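Peptide ABC transporter, peptide-binding protein (Thermus thermophilus, PDB 2D5W) binds oligopeptides as a solute-binding protein, probably delivering them to an ABC transporter for uptake across the membrane. Local coordinates at residues Phe41-Asn53 with Tyr147-Lys159. Residues are numbered along the deposited sequence; the frame is centred on the assembly and turned at random.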
ATOM      1  N   PHE A  41      -6.643   6.339 -14.005  1.00  8.64           N
ATOM      2  CA  PHE A  41      -5.378   6.951 -14.392  1.00  9.44           C
ATOM      3  C   PHE A  41      -4.420   5.885 -14.897  1.00 10.28           C
ATOM      4  O   PHE A  41      -4.137   4.914 -14.198  1.00 12.96           O
ATOM      5  CB  PHE A  41      -4.769   7.677 -13.190  1.00  9.66           C
ATOM      6  CG  PHE A  41      -5.594   8.838 -12.709  1.00  8.60           C
ATOM      7  CD1 PHE A  41      -5.507  10.076 -13.340  1.00  9.80           C
ATOM      8  CD2 PHE A  41      -6.500   8.682 -11.669  1.00  9.55           C
ATOM      9  CE1 PHE A  41      -6.317  11.142 -12.947  1.00  9.46           C
ATOM     10  CE2 PHE A  41      -7.315   9.741 -11.268  1.00  9.36           C
ATOM     11  CZ  PHE A  41      -7.223  10.974 -11.910  1.00  8.81           C
ATOM     12  N   ALA A  42      -3.920   6.069 -16.112  1.00  9.34           N
ATOM     13  CA  ALA A  42      -3.008   5.104 -16.705  1.00 10.15           C
ATOM     14  C   ALA A  42      -1.555   5.546 -16.608  1.00 10.05           C
ATOM     15  O   ALA A  42      -1.242   6.733 -16.697  1.00 10.44           O
ATOM     16  CB  ALA A  42      -3.381   4.867 -18.162  1.00 10.46           C
ATOM     17  N   PRO A  43      -0.640   4.589 -16.421  1.00  9.09           N
ATOM     18  CA  PRO A  43       0.783   4.913 -16.319  1.00  9.73           C
ATOM     19  C   PRO A  43       1.422   5.048 -17.697  1.00  9.50           C
ATOM     20  O   PRO A  43       0.807   4.727 -18.715  1.00  9.18           O
ATOM     21  CB  PRO A  43       1.339   3.718 -15.561  1.00 10.09           C
ATOM     22  CG  PRO A  43       0.533   2.579 -16.140  1.00 10.40           C
ATOM     23  CD  PRO A  43      -0.876   3.153 -16.176  1.00  9.58           C
ATOM     24  N   PHE A  44       2.654   5.543 -17.727  1.00  9.76           N
ATOM     25  CA  PHE A  44       3.383   5.642 -18.983  1.00  9.25           C
ATOM     26  C   PHE A  44       3.846   4.223 -19.297  1.00  9.56           C
ATOM     27  O   PHE A  44       3.738   3.755 -20.429  1.00  9.34           O
ATOM     28  CB  PHE A  44       4.594   6.567 -18.835  1.00 10.26           C
ATOM     29  CG  PHE A  44       4.236   8.020 -18.720  1.00  9.90           C
ATOM     30  CD1 PHE A  44       4.693   8.783 -17.651  1.00 10.15           C
ATOM     31  CD2 PHE A  44       3.436   8.627 -19.681  1.00 10.71           C
ATOM     32  CE1 PHE A  44       4.358  10.128 -17.540  1.00 10.62           C
ATOM     33  CE2 PHE A  44       3.095   9.971 -19.579  1.00 10.82           C
ATOM     34  CZ  PHE A  44       3.557  10.724 -18.507  1.00 10.37           C
ATOM     35  N   ILE A  45       4.347   3.550 -18.265  1.00  9.20           N
ATOM     36  CA  ILE A  45       4.827   2.178 -18.359  1.00 10.38           C
ATOM     37  C   ILE A  45       4.077   1.356 -17.314  1.00  9.01           C
ATOM     38  O   ILE A  45       4.054   1.717 -16.135  1.00 10.14           O
ATOM     39  CB  ILE A  45       6.341   2.090 -18.051  1.00 10.35           C
ATOM     40  CG1 ILE A  45       7.129   2.958 -19.038  1.00 12.31           C
ATOM     41  CG2 ILE A  45       6.801   0.632 -18.100  1.00 11.61           C
ATOM     42  CD1 ILE A  45       6.979   2.555 -20.489  1.00 15.31           C
ATOM     43  N   GLY A  46       3.451   0.266 -17.744  1.00  9.65           N
ATOM     44  CA  GLY A  46       2.732  -0.580 -16.810  1.00  9.61           C
ATOM     45  C   GLY A  46       3.557  -1.800 -16.441  1.00  9.70           C
ATOM     46  O   GLY A  46       4.674  -1.968 -16.932  1.00 10.33           O
ATOM     47  N   PHE A  47       3.024  -2.638 -15.558  1.00  9.82           N
ATOM     48  CA  PHE A  47       3.707  -3.863 -15.144  1.00  9.88           C
ATOM     49  C   PHE A  47       2.637  -4.949 -15.217  1.00  9.39           C
ATOM     50  O   PHE A  47       1.652  -4.909 -14.476  1.00  9.75           O
ATOM     51  CB  PHE A  47       4.250  -3.719 -13.718  1.00 10.83           C
ATOM     52  CG  PHE A  47       5.353  -4.691 -13.386  1.00 10.81           C
ATOM     53  CD1 PHE A  47       5.178  -5.662 -12.403  1.00 11.47           C
ATOM     54  CD2 PHE A  47       6.575  -4.629 -14.054  1.00 11.38           C
ATOM     55  CE1 PHE A  47       6.205  -6.557 -12.090  1.00 12.41           C
ATOM     56  CE2 PHE A  47       7.605  -5.518 -13.749  1.00 13.40           C
ATOM     57  CZ  PHE A  47       7.418  -6.482 -12.765  1.00 13.24           C
ATOM     58  N   ASN A  48       2.821  -5.914 -16.115  1.00  9.83           N
ATOM     59  CA  ASN A  48       1.814  -6.950 -16.306  1.00 10.34           C
ATOM     60  C   ASN A  48       1.883  -8.166 -15.390  1.00  9.78           C
ATOM     61  O   ASN A  48       2.749  -8.265 -14.523  1.00 10.79           O
ATOM     62  CB  ASN A  48       1.779  -7.391 -17.779  1.00 10.60           C
ATOM     63  CG  ASN A  48       3.050  -8.093 -18.226  1.00 10.63           C
ATOM     64  OD1 ASN A  48       3.735  -8.733 -17.434  1.00 11.24           O
ATOM     65  ND2 ASN A  48       3.352  -7.994 -19.517  1.00 13.09           N
ATOM     66  N   ALA A  49       0.952  -9.093 -15.596  1.00 10.58           N
ATOM     67  CA  ALA A  49       0.864 -10.302 -14.782  1.00 10.85           C
ATOM     68  C   ALA A  49       2.078 -11.209 -14.915  1.00 12.59           C
ATOM     69  O   ALA A  49       2.336 -12.033 -14.040  1.00 12.93           O
ATOM     70  CB  ALA A  49      -0.407 -11.071 -15.130  1.00 11.81           C
ATOM     71  N   ASP A  50       2.813 -11.060 -16.012  1.00 12.63           N
ATOM     72  CA  ASP A  50       4.014 -11.856 -16.253  1.00 13.45           C
ATOM     73  C   ASP A  50       5.231 -11.155 -15.657  1.00 13.63           C
ATOM     74  O   ASP A  50       6.371 -11.534 -15.929  1.00 14.81           O
ATOM     75  CB  ASP A  50       4.215 -12.063 -17.756  1.00 15.25           C
ATOM     76  CG  ASP A  50       3.262 -13.092 -18.339  1.00 15.13           C
ATOM     77  OD1 ASP A  50       3.003 -13.036 -19.559  1.00 18.41           O
ATOM     78  OD2 ASP A  50       2.785 -13.967 -17.585  1.00 16.92           O
ATOM     79  N   SER A  51       4.981 -10.131 -14.846  1.00 13.55           N
ATOM     80  CA  SER A  51       6.039  -9.365 -14.195  1.00 14.19           C
ATOM     81  C   SER A  51       6.978  -8.699 -15.193  1.00 13.79           C
ATOM     82  O   SER A  51       8.203  -8.729 -15.037  1.00 14.98           O
ATOM     83  CB  SER A  51       6.835 -10.267 -13.249  1.00 14.56           C
ATOM     84  OG  SER A  51       5.990 -10.785 -12.238  1.00 18.11           O
ATOM     85  N   GLN A  52       6.393  -8.089 -16.216  1.00 12.84           N
ATOM     86  CA  GLN A  52       7.166  -7.405 -17.244  1.00 13.30           C
ATOM     87  C   GLN A  52       6.662  -5.990 -17.461  1.00 11.87           C
ATOM     88  O   GLN A  52       5.453  -5.730 -17.418  1.00 11.84           O
ATOM     89  CB  GLN A  52       7.051  -8.127 -18.584  1.00 14.68           C
ATOM     90  CG  GLN A  52       7.288  -9.615 -18.549  1.00 19.29           C
ATOM     91  CD  GLN A  52       6.935 -10.263 -19.870  1.00 21.48           C
ATOM     92  OE1 GLN A  52       5.840 -10.060 -20.397  1.00 22.72           O
ATOM     93  NE2 GLN A  52       7.857 -11.048 -20.412  1.00 25.23           N
ATOM     94  N   ASN A  53       7.593  -5.073 -17.696  1.00 11.18           N
ATOM     95  CA  ASN A  53       7.217  -3.703 -17.996  1.00 10.60           C
ATOM     96  C   ASN A  53       6.603  -3.749 -19.388  1.00 10.63           C
ATOM     97  O   ASN A  53       7.031  -4.538 -20.233  1.00 11.01           O
ATOM     98  CB  ASN A  53       8.435  -2.778 -18.072  1.00 11.96           C
ATOM     99  CG  ASN A  53       9.032  -2.466 -16.720  1.00 12.57           C
ATOM    100  OD1 ASN A  53       8.332  -2.432 -15.711  1.00 13.70           O
ATOM    101  ND2 ASN A  53      10.333  -2.207 -16.697  1.00 15.41           N
ATOM    102  N   TYR A 147      15.984  -0.874  -8.334  1.00  9.91           N
ATOM    103  CA  TYR A 147      14.596  -0.988  -8.776  1.00 10.21           C
ATOM    104  C   TYR A 147      14.021   0.192  -9.552  1.00 10.79           C
ATOM    105  O   TYR A 147      12.828   0.206  -9.851  1.00 10.95           O
ATOM    106  CB  TYR A 147      13.701  -1.258  -7.561  1.00 11.22           C
ATOM    107  CG  TYR A 147      13.756  -0.204  -6.463  1.00 10.29           C
ATOM    108  CD1 TYR A 147      13.515   1.145  -6.736  1.00 12.02           C
ATOM    109  CD2 TYR A 147      13.975  -0.571  -5.137  1.00 11.90           C
ATOM    110  CE1 TYR A 147      13.485   2.096  -5.716  1.00 12.25           C
ATOM    111  CE2 TYR A 147      13.944   0.371  -4.110  1.00 12.78           C
ATOM    112  CZ  TYR A 147      13.698   1.701  -4.404  1.00 11.58           C
ATOM    113  OH  TYR A 147      13.642   2.634  -3.396  1.00 12.99           O
ATOM    114  N   ASP A 148      14.847   1.172  -9.897  1.00 10.45           N
ATOM    115  CA  ASP A 148      14.337   2.351 -10.592  1.00 11.22           C
ATOM    116  C   ASP A 148      13.660   2.127 -11.946  1.00 12.20           C
ATOM    117  O   ASP A 148      12.836   2.945 -12.363  1.00 12.93           O
ATOM    118  CB  ASP A 148      15.447   3.397 -10.707  1.00 10.64           C
ATOM    119  CG  ASP A 148      15.769   4.051  -9.368  1.00 10.53           C
ATOM    120  OD1 ASP A 148      16.863   4.635  -9.236  1.00 10.77           O
ATOM    121  OD2 ASP A 148      14.922   3.993  -8.446  1.00 11.87           O
ATOM    122  N   THR A 149      13.981   1.031 -12.628  1.00 11.96           N
ATOM    123  CA  THR A 149      13.351   0.760 -13.921  1.00 13.72           C
ATOM    124  C   THR A 149      12.086  -0.081 -13.776  1.00 14.80           C
ATOM    125  O   THR A 149      11.390  -0.329 -14.760  1.00 15.84           O
ATOM    126  CB  THR A 149      14.302   0.023 -14.891  1.00 13.44           C
ATOM    127  OG1 THR A 149      14.651  -1.255 -14.348  1.00 15.55           O
ATOM    128  CG2 THR A 149      15.563   0.840 -15.135  1.00 14.18           C
ATOM    129  N   TYR A 150      11.789  -0.513 -12.551  1.00 13.07           N
ATOM    130  CA  TYR A 150      10.608  -1.337 -12.286  1.00 13.23           C
ATOM    131  C   TYR A 150       9.302  -0.551 -12.425  1.00 13.39           C
ATOM    132  O   TYR A 150       9.090   0.442 -11.731  1.00 15.65           O
ATOM    133  CB  TYR A 150      10.660  -1.922 -10.872  1.00 12.22           C
ATOM    134  CG  TYR A 150      11.787  -2.894 -10.576  1.00 12.46           C
ATOM    135  CD1 TYR A 150      11.851  -3.530  -9.337  1.00 12.34           C
ATOM    136  CD2 TYR A 150      12.791  -3.167 -11.510  1.00 13.44           C
ATOM    137  CE1 TYR A 150      12.877  -4.409  -9.027  1.00 12.59           C
ATOM    138  CE2 TYR A 150      13.832  -4.054 -11.205  1.00 14.01           C
ATOM    139  CZ  TYR A 150      13.863  -4.669  -9.960  1.00 13.61           C
ATOM    140  OH  TYR A 150      14.872  -5.545  -9.630  1.00 15.11           O
ATOM    141  N   GLY A 151       8.424  -1.008 -13.312  1.00 12.76           N
ATOM    142  CA  GLY A 151       7.152  -0.334 -13.499  1.00 12.50           C
ATOM    143  C   GLY A 151       6.167  -0.659 -12.389  1.00 12.73           C
ATOM    144  O   GLY A 151       6.417  -1.550 -11.580  1.00 12.98           O
ATOM    145  N   PRO A 152       5.020   0.029 -12.334  1.00 12.64           N
ATOM    146  CA  PRO A 152       4.625   1.084 -13.271  1.00 13.40           C
ATOM    147  C   PRO A 152       5.329   2.421 -13.061  1.00 13.45           C
ATOM    148  O   PRO A 152       5.810   2.730 -11.967  1.00 14.28           O
ATOM    149  CB  PRO A 152       3.122   1.190 -13.048  1.00 14.26           C
ATOM    150  CG  PRO A 152       2.993   0.893 -11.584  1.00 17.20           C
ATOM    151  CD  PRO A 152       3.917  -0.291 -11.408  1.00 13.67           C
ATOM    152  N   ILE A 153       5.392   3.202 -14.135  1.00 12.50           N
ATOM    153  CA  ILE A 153       5.990   4.529 -14.099  1.00 14.43           C
ATOM    154  C   ILE A 153       4.850   5.481 -14.407  1.00 13.66           C
ATOM    155  O   ILE A 153       4.313   5.486 -15.515  1.00 12.02           O
ATOM    156  CB  ILE A 153       7.088   4.707 -15.172  1.00 16.00           C
ATOM    157  CG1 ILE A 153       8.209   3.688 -14.951  1.00 18.40           C
ATOM    158  CG2 ILE A 153       7.640   6.131 -15.121  1.00 17.20           C
ATOM    159  CD1 ILE A 153       8.904   3.809 -13.615  1.00 21.25           C
ATOM    160  N   ASN A 154       4.466   6.262 -13.409  1.00 13.73           N
ATOM    161  CA  ASN A 154       3.388   7.221 -13.546  1.00 14.92           C
ATOM    162  C   ASN A 154       3.850   8.472 -12.824  1.00 15.29           C
ATOM    163  O   ASN A 154       3.742   8.576 -11.601  1.00 18.93           O
ATOM    164  CB  ASN A 154       2.109   6.670 -12.908  1.00 18.70           C
ATOM    165  CG  ASN A 154       0.916   7.584 -13.104  1.00 22.83           C
ATOM    166  OD1 ASN A 154      -0.229   7.184 -12.889  1.00 28.29           O
ATOM    167  ND2 ASN A 154       1.177   8.822 -13.507  1.00 24.46           N
ATOM    168  N   THR A 155       4.408   9.402 -13.585  1.00 11.85           N
ATOM    169  CA  THR A 155       4.898  10.646 -13.016  1.00 11.71           C
ATOM    170  C   THR A 155       4.287  11.858 -13.712  1.00  9.97           C
ATOM    171  O   THR A 155       4.983  12.622 -14.377  1.00 10.79           O
ATOM    172  CB  THR A 155       6.438  10.729 -13.113  1.00 11.98           C
ATOM    173  OG1 THR A 155       6.837  10.575 -14.480  1.00 14.42           O
ATOM    174  CG2 THR A 155       7.087   9.635 -12.274  1.00 14.07           C
ATOM    175  N   TYR A 156       2.978  12.031 -13.563  1.00  9.73           N
ATOM    176  CA  TYR A 156       2.304  13.173 -14.164  1.00  9.46           C
ATOM    177  C   TYR A 156       0.952  13.402 -13.498  1.00  9.99           C
ATOM    178  O   TYR A 156       0.390  12.501 -12.872  1.00  9.76           O
ATOM    179  CB  TYR A 156       2.142  12.971 -15.680  1.00  9.59           C
ATOM    180  CG  TYR A 156       1.099  11.958 -16.086  1.00  9.50           C
ATOM    181  CD1 TYR A 156      -0.132  12.366 -16.599  1.00  9.71           C
ATOM    182  CD2 TYR A 156       1.336  10.592 -15.954  1.00 10.41           C
ATOM    183  CE1 TYR A 156      -1.100  11.438 -16.972  1.00 11.35           C
ATOM    184  CE2 TYR A 156       0.375   9.657 -16.321  1.00 10.91           C
ATOM    185  CZ  TYR A 156      -0.840  10.088 -16.829  1.00 11.84           C
ATOM    186  OH  TYR A 156      -1.802   9.170 -17.190  1.00 14.14           O
ATOM    187  N   ALA A 157       0.451  14.625 -13.619  1.00  9.41           N
ATOM    188  CA  ALA A 157      -0.834  15.020 -13.047  1.00  9.97           C
ATOM    189  C   ALA A 157      -1.377  16.101 -13.978  1.00  9.47           C
ATOM    190  O   ALA A 157      -0.604  16.754 -14.682  1.00  9.82           O
ATOM    191  CB  ALA A 157      -0.641  15.559 -11.632  1.00 10.44           C
ATOM    192  N   PRO A 158      -2.703  16.322 -13.985  1.00  9.44           N
ATOM    193  CA  PRO A 158      -3.281  17.338 -14.877  1.00  9.22           C
ATOM    194  C   PRO A 158      -3.023  18.795 -14.524  1.00  8.79           C
ATOM    195  O   PRO A 158      -3.767  19.407 -13.754  1.00  9.99           O
ATOM    196  CB  PRO A 158      -4.763  16.988 -14.876  1.00  9.13           C
ATOM    197  CG  PRO A 158      -4.978  16.494 -13.473  1.00  9.96           C
ATOM    198  CD  PRO A 158      -3.752  15.640 -13.204  1.00 10.09           C
ATOM    199  N   LYS A 159      -1.982  19.355 -15.128  1.00  9.68           N
ATOM    200  CA  LYS A 159      -1.601  20.732 -14.875  1.00 10.87           C
ATOM    201  C   LYS A 159      -2.680  21.751 -15.224  1.00  9.67           C
ATOM    202  O   LYS A 159      -2.893  22.700 -14.472  1.00 10.36           O
ATOM    203  CB  LYS A 159      -0.321  21.071 -15.640  1.00 12.07           C
ATOM    204  CG  LYS A 159       0.165  22.496 -15.427  1.00 15.09           C
ATOM    205  CD  LYS A 159       1.340  22.817 -16.335  1.00 18.87           C
ATOM    206  CE  LYS A 159       1.737  24.281 -16.232  1.00 21.23           C
ATOM    207  NZ  LYS A 159       2.878  24.597 -17.135  1.00 22.63           N
TER
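Phe-44 lies against Tyr-156 at the apolar centre, its CZ 3.4 Å from Tyr-156 CD2, with ring planes inclined at 38°. Tyr-156 CE2 sits over one Phe-44 face toward the rim, while Thr-155 OG1 lies at the edge; Phe-137 and Val-104 also pack on Phe-44, a bulky ring suited to filling a buried site. Ile-45 CB meets Ile-153 CG1 at 4.0 Å; beta-branched residues suit this meeting near the backbone, and their ends then diverge, Ile-153 reaching Leu-139 and Ile-85. Ile-45 and Ile-153 form a single antiparallel hydrogen-bonded bridge, and Phe-44 shares Ile-153 as partner, making a classic beta bulge. Ile-153 O takes a firm bond from Phe-44 N (2.8 Å) and a weak one from Ile-45 N; Ile-153 N returns a bond to Ile-45 O. Tyr-156 holds its ring between its own N and carbonyl carbon (chi1 73°), which lets OH reach Ala-42 O in the carbonyl plane, 2.5 Å away; Ser-210 also bonds this hydroxyl. At the polar edge two bent bonds fix the Asn-53 amide's rotation, both partners somewhat out of its plane: OD1 accepts from Gly-151 N (2.8 Å), ND2 donates to Thr-149 O (2.9 Å). With no side chain on Gly-151, Asn-53 OD1 comes within 3.3 Å of its CA.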